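Local coordinates for protein probable alginate O-acetylase AlgJ (Pseudomonas putida, PDB 4O8V) that probably adds acetyl groups to the O-2 and O-3 positions of mannuronate residues in alginate, working with AlgI and AlgF at the inner membrane, at residues 248-256 / 270-278. Residues are numbered along the deposited sequence; the frame is centred on the assembly and turned at random.
Sequences GPLLPMLKY and VVWEFPERY
Met253 CE and Phe274 CD2 meet the Trp272 indole on opposite faces, with Pro249 O at its edge. The methyl CE sits over the five-membered ring, 3.4 Å from Trp272 CG, while Phe274 CD2, from the same strand, is offset toward the rim. Close to the ring plane, Trp272 NE1 donates to Pro249 O (2.9 Å, N-H...O 155°), reaching that carbonyl from above its plane; Leu250 CD1 touches the same rim at CZ2. Tryptophan suits this place because it offers a broad apolar surface and one N-H for the buried carbonyl of Pro249.

Pro249 sits in the corner formed by Phe274 and Tyr278. Its CG stands almost exactly over the centre of Phe274, and its CD lies over a face of Tyr278, 3.4 Å from Tyr278 CG; the other face meets Arg277 CG. Proline serves well here, its polarised ring C-H groups forming CH-pi contacts on each ring. A water links Gly248 N and Tyr278 OH. Gly248 has a positive phi, easy for glycine, and a CB there would run into Pro249 CD.

Bends at chi2 and chi3 turn the flexible selenomethionine Met253 back across the indole, leaving SE above the six-membered ring in a distant Met-aromatic contact. Its CE also meets Val270 CG1, and Tyr256 closes the far end against Val270 CG2. Helix 31-51 adds Val45 beside Met253 and Trp272.

Helix 250-256 thus runs nearly antiparallel (157°) to strand 270-275, an inner strand of the parallel sheet, the alpha/beta layering of SGNH hydrolases, with Tyr278 near the probable nucleophile Ser218 and His122.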
# COMPACT_ATOMS: atom_id res chain seq x y z
N GLY A 248 -1.98 -8.47 -5.47
CA GLY A 248 -2.16 -7.07 -5.80
C GLY A 248 -3.20 -6.43 -4.90
O GLY A 248 -3.73 -7.08 -4.01
N PRO A 249 -3.47 -5.15 -5.11
CA PRO A 249 -4.32 -4.33 -4.24
C PRO A 249 -5.82 -4.44 -4.55
O PRO A 249 -6.63 -4.15 -3.65
CB PRO A 249 -3.82 -2.91 -4.51
CG PRO A 249 -3.35 -2.96 -5.93
CD PRO A 249 -2.71 -4.32 -6.08
N LEU A 250 -6.18 -4.86 -5.76
CA LEU A 250 -7.60 -4.84 -6.17
C LEU A 250 -8.37 -6.10 -5.74
O LEU A 250 -9.47 -6.01 -5.17
CB LEU A 250 -7.72 -4.66 -7.69
CG LEU A 250 -9.18 -4.66 -8.19
CD1 LEU A 250 -9.97 -3.48 -7.59
CD2 LEU A 250 -9.23 -4.62 -9.71
N LEU A 251 -7.80 -7.28 -6.01
CA LEU A 251 -8.48 -8.54 -5.69
C LEU A 251 -8.87 -8.66 -4.20
O LEU A 251 -9.98 -9.09 -3.89
CB LEU A 251 -7.63 -9.75 -6.11
CG LEU A 251 -7.98 -10.37 -7.47
CD1 LEU A 251 -8.06 -9.31 -8.55
CD2 LEU A 251 -6.97 -11.45 -7.87
N PRO A 252 -7.97 -8.28 -3.27
CA PRO A 252 -8.45 -8.30 -1.89
C PRO A 252 -9.58 -7.32 -1.62
O PRO A 252 -10.41 -7.62 -0.75
CB PRO A 252 -7.20 -7.91 -1.07
CG PRO A 252 -6.06 -8.29 -1.92
CD PRO A 252 -6.53 -7.99 -3.34
N MSE A 253 -9.64 -6.19 -2.31
CA MSE A 253 -10.76 -5.26 -2.11
C MSE A 253 -12.05 -5.85 -2.66
O MSE A 253 -13.10 -5.76 -2.01
CB MSE A 253 -10.50 -3.90 -2.76
CG MSE A 253 -11.70 -2.97 -2.69
SE MSE A 253 -12.32 -2.59 -0.85
CE MSE A 253 -10.95 -1.30 -0.49
N LEU A 254 -12.00 -6.48 -3.84
CA LEU A 254 -13.23 -7.09 -4.37
C LEU A 254 -13.72 -8.23 -3.47
O LEU A 254 -14.94 -8.40 -3.25
CB LEU A 254 -13.01 -7.56 -5.81
CG LEU A 254 -12.47 -6.49 -6.76
CD1 LEU A 254 -12.19 -7.08 -8.15
CD2 LEU A 254 -13.45 -5.33 -6.86
N LYS A 255 -12.78 -9.01 -2.95
CA LYS A 255 -13.12 -10.07 -2.00
C LYS A 255 -13.82 -9.49 -0.78
O LYS A 255 -14.85 -10.01 -0.33
CB LYS A 255 -11.87 -10.85 -1.59
CG LYS A 255 -12.11 -11.91 -0.54
CD LYS A 255 -10.91 -12.85 -0.46
CE LYS A 255 -10.85 -13.59 0.85
NZ LYS A 255 -9.63 -14.44 0.92
N TYR A 256 -13.26 -8.41 -0.25
CA TYR A 256 -13.85 -7.75 0.92
C TYR A 256 -15.29 -7.29 0.67
O TYR A 256 -16.18 -7.49 1.51
CB TYR A 256 -12.99 -6.54 1.34
CG TYR A 256 -13.60 -5.81 2.51
CD1 TYR A 256 -13.73 -6.44 3.74
CD2 TYR A 256 -14.05 -4.51 2.39
CE1 TYR A 256 -14.29 -5.78 4.82
CE2 TYR A 256 -14.62 -3.85 3.45
CZ TYR A 256 -14.73 -4.48 4.66
OH TYR A 256 -15.29 -3.79 5.71
N VAL A 270 -12.86 2.72 5.44
CA VAL A 270 -12.00 1.68 4.86
C VAL A 270 -10.72 2.34 4.35
O VAL A 270 -10.75 3.24 3.51
CB VAL A 270 -12.69 0.94 3.71
CG1 VAL A 270 -11.70 -0.05 3.05
CG2 VAL A 270 -13.94 0.22 4.20
N VAL A 271 -9.59 1.89 4.89
CA VAL A 271 -8.30 2.35 4.39
C VAL A 271 -7.86 1.35 3.33
O VAL A 271 -7.75 0.14 3.60
CB VAL A 271 -7.24 2.44 5.51
CG1 VAL A 271 -5.84 2.74 4.93
CG2 VAL A 271 -7.62 3.47 6.53
N TRP A 272 -7.62 1.84 2.11
CA TRP A 272 -7.26 0.98 0.99
C TRP A 272 -5.84 1.31 0.53
O TRP A 272 -5.61 2.34 -0.11
CB TRP A 272 -8.23 1.18 -0.17
CG TRP A 272 -8.05 0.21 -1.29
CD1 TRP A 272 -7.20 -0.87 -1.34
CD2 TRP A 272 -8.76 0.22 -2.55
NE1 TRP A 272 -7.34 -1.53 -2.54
CE2 TRP A 272 -8.28 -0.88 -3.30
CE3 TRP A 272 -9.73 1.05 -3.10
CZ2 TRP A 272 -8.76 -1.17 -4.59
CZ3 TRP A 272 -10.21 0.76 -4.38
CH2 TRP A 272 -9.72 -0.34 -5.11
N GLU A 273 -4.91 0.43 0.86
CA GLU A 273 -3.50 0.61 0.52
C GLU A 273 -3.24 0.05 -0.89
O GLU A 273 -3.53 -1.11 -1.20
CB GLU A 273 -2.62 -0.05 1.58
CG GLU A 273 -1.18 -0.25 1.16
CD GLU A 273 -0.90 -1.67 0.68
OE1 GLU A 273 -1.27 -2.64 1.40
OE2 GLU A 273 -0.27 -1.83 -0.39
N PHE A 274 -2.73 0.93 -1.76
CA PHE A 274 -2.66 0.70 -3.20
C PHE A 274 -1.34 1.29 -3.71
O PHE A 274 -1.26 2.49 -4.00
CB PHE A 274 -3.88 1.35 -3.90
CG PHE A 274 -4.17 0.83 -5.29
CD1 PHE A 274 -3.17 0.81 -6.27
CD2 PHE A 274 -5.45 0.37 -5.63
CE1 PHE A 274 -3.46 0.34 -7.56
CE2 PHE A 274 -5.73 -0.11 -6.92
CZ PHE A 274 -4.73 -0.13 -7.88
N PRO A 275 -0.29 0.47 -3.81
CA PRO A 275 1.00 1.01 -4.26
C PRO A 275 0.93 1.49 -5.72
O PRO A 275 0.24 0.87 -6.54
CB PRO A 275 1.95 -0.19 -4.11
CG PRO A 275 1.27 -1.09 -3.07
CD PRO A 275 -0.21 -0.95 -3.43
N GLU A 276 1.62 2.58 -6.05
CA GLU A 276 1.43 3.21 -7.35
C GLU A 276 1.72 2.30 -8.55
O GLU A 276 1.03 2.38 -9.56
CB GLU A 276 2.27 4.49 -7.46
CG GLU A 276 3.78 4.28 -7.49
CD GLU A 276 4.56 5.49 -7.99
OE1 GLU A 276 4.68 5.67 -9.23
OE2 GLU A 276 5.09 6.24 -7.16
N ARG A 277 2.71 1.41 -8.44
CA ARG A 277 3.13 0.60 -9.58
C ARG A 277 2.04 -0.36 -10.08
O ARG A 277 2.15 -0.87 -11.19
CB ARG A 277 4.38 -0.21 -9.23
CG ARG A 277 4.14 -1.43 -8.32
CD ARG A 277 5.49 -2.05 -7.94
NE ARG A 277 5.42 -3.36 -7.28
CZ ARG A 277 5.54 -3.52 -5.96
NH1 ARG A 277 5.69 -2.45 -5.18
NH2 ARG A 277 5.50 -4.73 -5.42
N TYR A 278 1.02 -0.60 -9.27
CA TYR A 278 -0.06 -1.51 -9.66
C TYR A 278 -1.10 -0.87 -10.57
O TYR A 278 -1.91 -1.58 -11.16
CB TYR A 278 -0.78 -2.07 -8.42
CG TYR A 278 0.03 -3.09 -7.64
CD1 TYR A 278 0.18 -4.40 -8.10
CD2 TYR A 278 0.65 -2.73 -6.45
CE1 TYR A 278 0.94 -5.32 -7.39
CE2 TYR A 278 1.41 -3.64 -5.74
CZ TYR A 278 1.54 -4.93 -6.21
OH TYR A 278 2.30 -5.83 -5.48
O HOH W 1 0.97 -8.60 -5.04